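Local coordinates for protein glycoside hydrolase family 81 (Clostridium thermocellum, PDB 6FOP) that probably hydrolyses beta-1,3-glucans such as laminarin as a family 81 glucanase, at residues F342-L353 with F368-W379. Numbering follows the deposited sequence. Where two conformers were deposited one is given.
Sequences FGKHLGKLSCAL and FISFMKSSLEDW. With CA (calcium ion), chain C; CA (calcium ion), chain D.
Trp379 turns the edge of its indole toward one face of Phe342, an edge-to-face pair in which NE1 sits over the ring centre, 3.6 Å from Phe342 CD1, placing the polar N-H against the pi cloud. At the edge of the same phenylalanine lies Ser375 CB; a residue this small lets the ring come close to the helix backbone. Phe371 extends the aromatic cluster. Its plane is nearly parallel to that of Phe342 (19°) but slid so far that the rings barely overlap, while its CE2 meets the edge of the His345 imidazole, 3.6 Å from CD2. With CG anti to the backbone N (chi1 -179°), His345 reaches out to Phe371, and its NE2 is hydrogen-bonded to Ala331 O.

Farther along, aliphatic groups take over. Leu349 forks, CD1 against Phe371 and CD2 against Phe368, while Leu353 packs on Ile369. Met372, flexible and bent at its last torsion, lays SD by Leu349 CB and its methyl by Ser350 OG. The buried Ser350 hydroxyl turns back to its own helix, OG bonding Leu346 O (2.8 Å).

No hydrogen bond joins segments 342-353 and 368-379, whose axes run roughly antiparallel at -142°, 9.9 Å apart at closest. Their parent helices are consecutive and form an antiparallel hairpin, consistent with the (alpha/alpha)6 barrel of the family 81 catalytic domain. Asp378 binds two calcium ions at the end of helix 362-379; helices 317-329 and 416-433 pack against the pair.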
ATOM      1  N   PHE A 342       0.421   1.687  21.925  1.00 13.53           N
ATOM      2  CA  PHE A 342       1.744   2.122  22.357  1.00 14.35           C
ATOM      3  C   PHE A 342       2.371   2.922  21.231  1.00 13.34           C
ATOM      4  O   PHE A 342       2.964   3.980  21.449  1.00 14.26           O
ATOM      5  CB  PHE A 342       2.627   0.950  22.765  1.00 15.67           C
ATOM      6  CG  PHE A 342       3.692   1.348  23.755  1.00 17.32           C
ATOM      7  CD1 PHE A 342       4.791   2.029  23.342  1.00 18.63           C
ATOM      8  CD2 PHE A 342       3.536   1.094  25.113  1.00 20.16           C
ATOM      9  CE1 PHE A 342       5.737   2.478  24.254  1.00 19.22           C
ATOM     10  CE2 PHE A 342       4.487   1.520  26.040  1.00 21.37           C
ATOM     11  CZ  PHE A 342       5.581   2.219  25.598  1.00 20.13           C
ATOM     12  N   GLY A 343       2.227   2.416  20.000  1.00 13.65           N
ATOM     13  CA  GLY A 343       2.689   3.169  18.850  1.00 13.73           C
ATOM     14  C   GLY A 343       2.098   4.559  18.752  1.00 13.39           C
ATOM     15  O   GLY A 343       2.816   5.557  18.526  1.00 13.58           O
ATOM     16  N   LYS A 344       0.777   4.650  18.848  1.00 13.31           N
ATOM     17  CA  LYS A 344       0.131   5.968  18.785  1.00 13.45           C
ATOM     18  C   LYS A 344       0.768   6.950  19.779  1.00 13.26           C
ATOM     19  O   LYS A 344       0.993   8.106  19.449  1.00 13.47           O
ATOM     20  CB  LYS A 344      -1.384   5.904  19.032  1.00 15.93           C
ATOM     21  CG  LYS A 344      -2.189   5.392  17.831  1.00 18.74           C
ATOM     22  CD  LYS A 344      -3.678   5.420  18.032  1.00 20.22           C
ATOM     23  CE  LYS A 344      -4.315   6.790  18.108  1.00 17.39           C
ATOM     24  NZ  LYS A 344      -4.512   7.514  16.817  1.00 16.13           N
ATOM     25  N   HIS A 345       1.060   6.458  20.986  1.00 12.48           N
ATOM     26  CA  HIS A 345       1.694   7.293  21.993  1.00 12.81           C
ATOM     27  C   HIS A 345       3.105   7.710  21.560  1.00 13.26           C
ATOM     28  O   HIS A 345       3.491   8.869  21.702  1.00 13.38           O
ATOM     29  CB  HIS A 345       1.706   6.559  23.327  1.00 14.23           C
ATOM     30  CG  HIS A 345       2.310   7.347  24.436  1.00 14.74           C
ATOM     31  ND1 HIS A 345       1.629   8.350  25.075  1.00 15.71           N
ATOM     32  CD2 HIS A 345       3.535   7.297  25.008  1.00 16.04           C
ATOM     33  CE1 HIS A 345       2.407   8.888  25.989  1.00 16.76           C
ATOM     34  NE2 HIS A 345       3.567   8.270  25.972  1.00 16.81           N
ATOM     35  N   LEU A 346       3.885   6.757  21.051  1.00 13.30           N
ATOM     36  CA  LEU A 346       5.236   7.066  20.564  1.00 12.78           C
ATOM     37  C   LEU A 346       5.206   8.098  19.429  1.00 12.78           C
ATOM     38  O   LEU A 346       6.066   8.977  19.356  1.00 14.29           O
ATOM     39  CB  LEU A 346       5.951   5.823  20.077  1.00 13.82           C
ATOM     40  CG  LEU A 346       6.424   4.884  21.179  1.00 14.89           C
ATOM     41  CD1 LEU A 346       6.952   3.586  20.545  1.00 16.98           C
ATOM     42  CD2 LEU A 346       7.506   5.519  22.056  1.00 17.00           C
ATOM     43  N   GLY A 347       4.180   8.030  18.570  1.00 12.47           N
ATOM     44  CA  GLY A 347       4.039   9.021  17.510  1.00 12.55           C
ATOM     45  C   GLY A 347       3.764  10.425  18.074  1.00 12.38           C
ATOM     46  O   GLY A 347       4.308  11.420  17.602  1.00 12.94           O
ATOM     47  N   LYS A 348       2.894  10.484  19.084  1.00 12.78           N
ATOM     48  CA  LYS A 348       2.577  11.735  19.773  1.00 12.40           C
ATOM     49  C   LYS A 348       3.872  12.369  20.327  1.00 12.66           C
ATOM     50  O   LYS A 348       4.107  13.572  20.138  1.00 13.53           O
ATOM     51  CB  LYS A 348       1.565  11.459  20.877  1.00 13.14           C
ATOM     52  CG  LYS A 348       1.139  12.700  21.607  1.00 14.11           C
ATOM     53  CD  LYS A 348      -0.077  12.513  22.475  1.00 18.00           C
ATOM     54  CE  LYS A 348      -0.087  11.380  23.412  1.00 21.64           C
ATOM     55  NZ  LYS A 348      -1.468  11.364  24.035  1.00 21.91           N
ATOM     56  N   LEU A 349       4.693  11.561  20.999  1.00 12.64           N
ATOM     57  CA  LEU A 349       5.967  12.095  21.521  1.00 12.92           C
ATOM     58  C   LEU A 349       6.920  12.538  20.396  1.00 13.10           C
ATOM     59  O   LEU A 349       7.602  13.561  20.493  1.00 14.42           O
ATOM     60  CB  LEU A 349       6.653  11.120  22.439  1.00 14.27           C
ATOM     61  CG  LEU A 349       5.848  10.686  23.672  1.00 16.86           C
ATOM     62  CD1 LEU A 349       6.726   9.914  24.626  1.00 16.72           C
ATOM     63  CD2 LEU A 349       5.131  11.771  24.407  1.00 18.85           C
ATOM     64  N   SER A 350       6.962  11.737  19.329  1.00 13.08           N
ATOM     65  CA  SER A 350       7.812  12.026  18.177  1.00 13.34           C
ATOM     66  C   SER A 350       7.510  13.353  17.513  1.00 13.36           C
ATOM     67  O   SER A 350       8.425  14.027  17.006  1.00 14.77           O
ATOM     68  CB  SER A 350       7.680  10.914  17.133  1.00 13.27           C
ATOM     69  OG  SER A 350       8.092   9.659  17.625  1.00 15.13           O
ATOM     70  N   CYS A 351       6.219  13.706  17.492  1.00 13.18           N
ATOM     71  CA  CYS A 351       5.776  14.956  16.914  1.00 13.31           C
ATOM     72  C   CYS A 351       5.927  16.163  17.865  1.00 13.76           C
ATOM     73  O   CYS A 351       6.091  17.288  17.402  1.00 15.91           O
ATOM     74  CB  CYS A 351       4.340  14.820  16.399  1.00 13.38           C
ATOM     75  SG  CYS A 351       4.158  13.722  14.988  1.00 15.10           S
ATOM     76  N   ALA A 352       5.914  15.919  19.172  1.00 12.75           N
ATOM     77  CA  ALA A 352       6.062  17.024  20.144  1.00 13.71           C
ATOM     78  C   ALA A 352       7.513  17.338  20.469  1.00 12.99           C
ATOM     79  O   ALA A 352       7.840  18.468  20.841  1.00 14.33           O
ATOM     80  CB  ALA A 352       5.325  16.685  21.407  1.00 14.57           C
ATOM     81  N   LEU A 353       8.387  16.338  20.366  1.00 13.27           N
ATOM     82  CA  LEU A 353       9.792  16.484  20.745  1.00 13.58           C
ATOM     83  C   LEU A 353      10.475  17.710  20.120  1.00 13.22           C
ATOM     84  O   LEU A 353      11.068  18.526  20.849  1.00 14.30           O
ATOM     85  CB  LEU A 353      10.537  15.185  20.424  1.00 14.02           C
ATOM     86  CG  LEU A 353      12.044  15.189  20.611  1.00 14.28           C
ATOM     87  CD1 LEU A 353      12.455  15.580  22.037  1.00 15.31           C
ATOM     88  CD2 LEU A 353      12.631  13.843  20.223  1.00 14.79           C
ATOM     89  N   PHE A 368      10.443  13.441  27.057  1.00 12.82           N
ATOM     90  CA  PHE A 368       9.992  12.797  25.827  1.00 13.00           C
ATOM     91  C   PHE A 368      11.040  11.806  25.328  1.00 14.13           C
ATOM     92  O   PHE A 368      10.719  10.645  25.072  1.00 14.81           O
ATOM     93  CB  PHE A 368       9.703  13.844  24.736  1.00 13.30           C
ATOM     94  CG  PHE A 368       8.565  14.801  25.039  1.00 13.73           C
ATOM     95  CD1 PHE A 368       7.499  14.437  25.826  1.00 14.97           C
ATOM     96  CD2 PHE A 368       8.558  16.075  24.481  1.00 13.37           C
ATOM     97  CE1 PHE A 368       6.463  15.317  26.076  1.00 16.53           C
ATOM     98  CE2 PHE A 368       7.507  16.943  24.727  1.00 15.01           C
ATOM     99  CZ  PHE A 368       6.484  16.562  25.541  1.00 15.27           C
ATOM    100  N   ILE A 369      12.284  12.259  25.164  1.00 13.80           N
ATOM    101  CA  ILE A 369      13.397  11.403  24.669  0.53 14.27           C
ATOM    102  C   ILE A 369      13.616  10.222  25.572  1.00 14.27           C
ATOM    103  O   ILE A 369      13.833   9.098  25.115  1.00 15.85           O
ATOM    104  CB  ILE A 369      14.740  12.159  24.515  0.53 15.11           C
ATOM    105  CG1 ILE A 369      14.625  13.132  23.357  0.53 16.13           C
ATOM    106  CG2 ILE A 369      15.907  11.197  24.251  0.53 15.46           C
ATOM    107  CD1 ILE A 369      15.826  14.024  23.122  0.53 17.13           C
ATOM    108  N   SER A 370      13.598  10.453  26.888  1.00 14.62           N
ATOM    109  CA  SER A 370      13.821   9.377  27.857  0.58 16.55           C
ATOM    110  C   SER A 370      12.787   8.271  27.697  1.00 15.64           C
ATOM    111  O   SER A 370      13.115   7.084  27.705  1.00 16.40           O
ATOM    112  CB  SER A 370      13.773   9.907  29.292  0.58 17.25           C
ATOM    113  OG  SER A 370      13.899   8.861  30.239  0.58 18.51           O
ATOM    114  N   PHE A 371      11.515   8.662  27.587  1.00 14.67           N
ATOM    115  CA  PHE A 371      10.453   7.672  27.423  1.00 14.92           C
ATOM    116  C   PHE A 371      10.537   6.968  26.065  1.00 14.29           C
ATOM    117  O   PHE A 371      10.355   5.756  25.992  1.00 15.04           O
ATOM    118  CB  PHE A 371       9.043   8.244  27.659  1.00 16.04           C
ATOM    119  CG  PHE A 371       8.001   7.162  27.781  1.00 17.35           C
ATOM    120  CD1 PHE A 371       7.879   6.460  28.964  1.00 19.82           C
ATOM    121  CD2 PHE A 371       7.226   6.776  26.700  1.00 18.39           C
ATOM    122  CE1 PHE A 371       6.961   5.442  29.114  1.00 20.92           C
ATOM    123  CE2 PHE A 371       6.282   5.761  26.852  1.00 19.68           C
ATOM    124  CZ  PHE A 371       6.156   5.097  28.046  1.00 20.16           C
ATOM    125  N   MET A 372      10.844   7.728  25.018  1.00 12.99           N
ATOM    126  CA  MET A 372      10.989   7.130  23.704  1.00 13.29           C
ATOM    127  C   MET A 372      12.102   6.079  23.714  1.00 13.22           C
ATOM    128  O   MET A 372      11.922   4.946  23.265  1.00 14.19           O
ATOM    129  CB  MET A 372      11.287   8.201  22.651  1.00 12.84           C
ATOM    130  CG  MET A 372      10.092   9.096  22.387  1.00 13.20           C
ATOM    131  SD  MET A 372      10.513  10.662  21.568  1.00 14.54           S
ATOM    132  CE  MET A 372      10.904  10.076  19.906  1.00 15.66           C
ATOM    133  N   LYS A 373      13.270   6.452  24.240  1.00 13.09           N
ATOM    134  CA  LYS A 373      14.383   5.521  24.290  1.00 13.42           C
ATOM    135  C   LYS A 373      14.086   4.351  25.208  1.00 13.55           C
ATOM    136  O   LYS A 373      14.283   3.192  24.818  1.00 15.59           O
ATOM    137  CB  LYS A 373      15.667   6.220  24.726  1.00 14.36           C
ATOM    138  CG  LYS A 373      16.316   7.117  23.681  1.00 14.43           C
ATOM    139  CD  LYS A 373      17.640   7.685  24.205  1.00 14.83           C
ATOM    140  CE  LYS A 373      18.474   8.360  23.141  1.00 15.23           C
ATOM    141  NZ  LYS A 373      19.777   8.818  23.711  1.00 16.09           N
ATOM    142  N   SER A 374      13.674   4.595  26.452  1.00 14.99           N
ATOM    143  CA  SER A 374      13.524   3.487  27.395  0.66 16.09           C
ATOM    144  C   SER A 374      12.456   2.503  26.890  1.00 15.27           C
ATOM    145  O   SER A 374      12.614   1.282  27.015  1.00 16.30           O
ATOM    146  CB  SER A 374      13.218   3.981  28.807  0.66 16.89           C
ATOM    147  OG  SER A 374      11.974   4.673  28.875  0.66 17.92           O
ATOM    148  N   SER A 375      11.380   3.029  26.314  1.00 14.79           N
ATOM    149  CA  SER A 375      10.337   2.129  25.859  0.55 14.68           C
ATOM    150  C   SER A 375      10.765   1.348  24.612  1.00 14.47           C
ATOM    151  O   SER A 375      10.489   0.162  24.550  1.00 15.72           O
ATOM    152  CB  SER A 375       9.009   2.839  25.668  0.55 15.34           C
ATOM    153  OG  SER A 375       9.075   3.731  24.589  0.55 15.17           O
ATOM    154  N   LEU A 376      11.443   1.995  23.658  1.00 13.81           N
ATOM    155  CA  LEU A 376      11.957   1.277  22.495  1.00 14.41           C
ATOM    156  C   LEU A 376      12.979   0.222  22.913  1.00 14.97           C
ATOM    157  O   LEU A 376      12.965  -0.896  22.409  1.00 16.16           O
ATOM    158  CB  LEU A 376      12.528   2.217  21.435  1.00 15.11           C
ATOM    159  CG  LEU A 376      11.477   3.005  20.670  1.00 15.35           C
ATOM    160  CD1 LEU A 376      12.175   3.972  19.749  1.00 18.12           C
ATOM    161  CD2 LEU A 376      10.493   2.108  19.908  1.00 17.15           C
ATOM    162  N   GLU A 377      13.856   0.560  23.858  1.00 15.03           N
ATOM    163  CA  GLU A 377      14.863  -0.400  24.309  1.00 15.99           C
ATOM    164  C   GLU A 377      14.170  -1.611  24.964  1.00 15.30           C
ATOM    165  O   GLU A 377      14.573  -2.742  24.751  1.00 18.26           O
ATOM    166  CB  GLU A 377      15.856   0.268  25.259  1.00 16.59           C
ATOM    167  CG  GLU A 377      16.699   1.350  24.584  1.00 18.19           C
ATOM    168  CD  GLU A 377      17.519   2.193  25.537  1.00 19.86           C
ATOM    169  OE1 GLU A 377      17.735   1.772  26.689  1.00 27.79           O
ATOM    170  OE2 GLU A 377      17.978   3.274  25.103  1.00 20.57           O
ATOM    171  N   ASP A 378      13.079  -1.375  25.690  1.00 16.08           N
ATOM    172  CA  ASP A 378      12.288  -2.466  26.295  1.00 15.51           C
ATOM    173  C   ASP A 378      11.639  -3.316  25.168  1.00 16.49           C
ATOM    174  O   ASP A 378      11.836  -4.537  25.096  1.00 16.35           O
ATOM    175  CB  ASP A 378      11.250  -1.902  27.297  1.00 16.28           C
ATOM    176  CG  ASP A 378      10.520  -2.977  28.080  1.00 17.61           C
ATOM    177  OD1 ASP A 378      10.560  -4.196  27.733  1.00 18.09           O
ATOM    178  OD2 ASP A 378       9.897  -2.609  29.109  1.00 21.70           O
ATOM    179  N   TRP A 379      10.899  -2.667  24.282  1.00 14.66           N
ATOM    180  CA  TRP A 379      10.264  -3.408  23.193  1.00 15.54           C
ATOM    181  C   TRP A 379      11.271  -4.196  22.388  1.00 15.68           C
ATOM    182  O   TRP A 379      10.943  -5.287  21.915  1.00 15.52           O
ATOM    183  CB  TRP A 379       9.436  -2.482  22.292  1.00 15.67           C
ATOM    184  CG  TRP A 379       8.056  -2.160  22.824  1.00 15.50           C
ATOM    185  CD1 TRP A 379       7.674  -1.061  23.557  1.00 15.28           C
ATOM    186  CD2 TRP A 379       6.877  -2.941  22.658  1.00 15.36           C
ATOM    187  NE1 TRP A 379       6.349  -1.125  23.839  1.00 16.56           N
ATOM    188  CE2 TRP A 379       5.827  -2.262  23.281  1.00 15.77           C
ATOM    189  CE3 TRP A 379       6.604  -4.150  22.010  1.00 15.64           C
ATOM    190  CZ2 TRP A 379       4.523  -2.775  23.308  1.00 17.14           C
ATOM    191  CZ3 TRP A 379       5.337  -4.646  22.036  1.00 16.85           C
ATOM    192  CH2 TRP A 379       4.302  -3.961  22.656  1.00 17.04           C
TER
HETATM  193 CA    CA C 802      11.161  -6.182  26.639  1.00 17.42          CA
HETATM  194 CA    CA D 803       9.833  -5.006  30.063  0.66 22.47          CA
HETATM  195  O   HOH W   1       9.267  -3.787  31.940  1.00 34.02           O
HETATM  196  O   HOH W   2       7.701  -5.485  29.810  1.00 28.20           O
HETATM  197  O   HOH W   3      12.144  -4.776  30.537  1.00 34.84           O
HETATM  198  O   HOH W   4      10.166  -6.607  31.836  1.00 37.00           O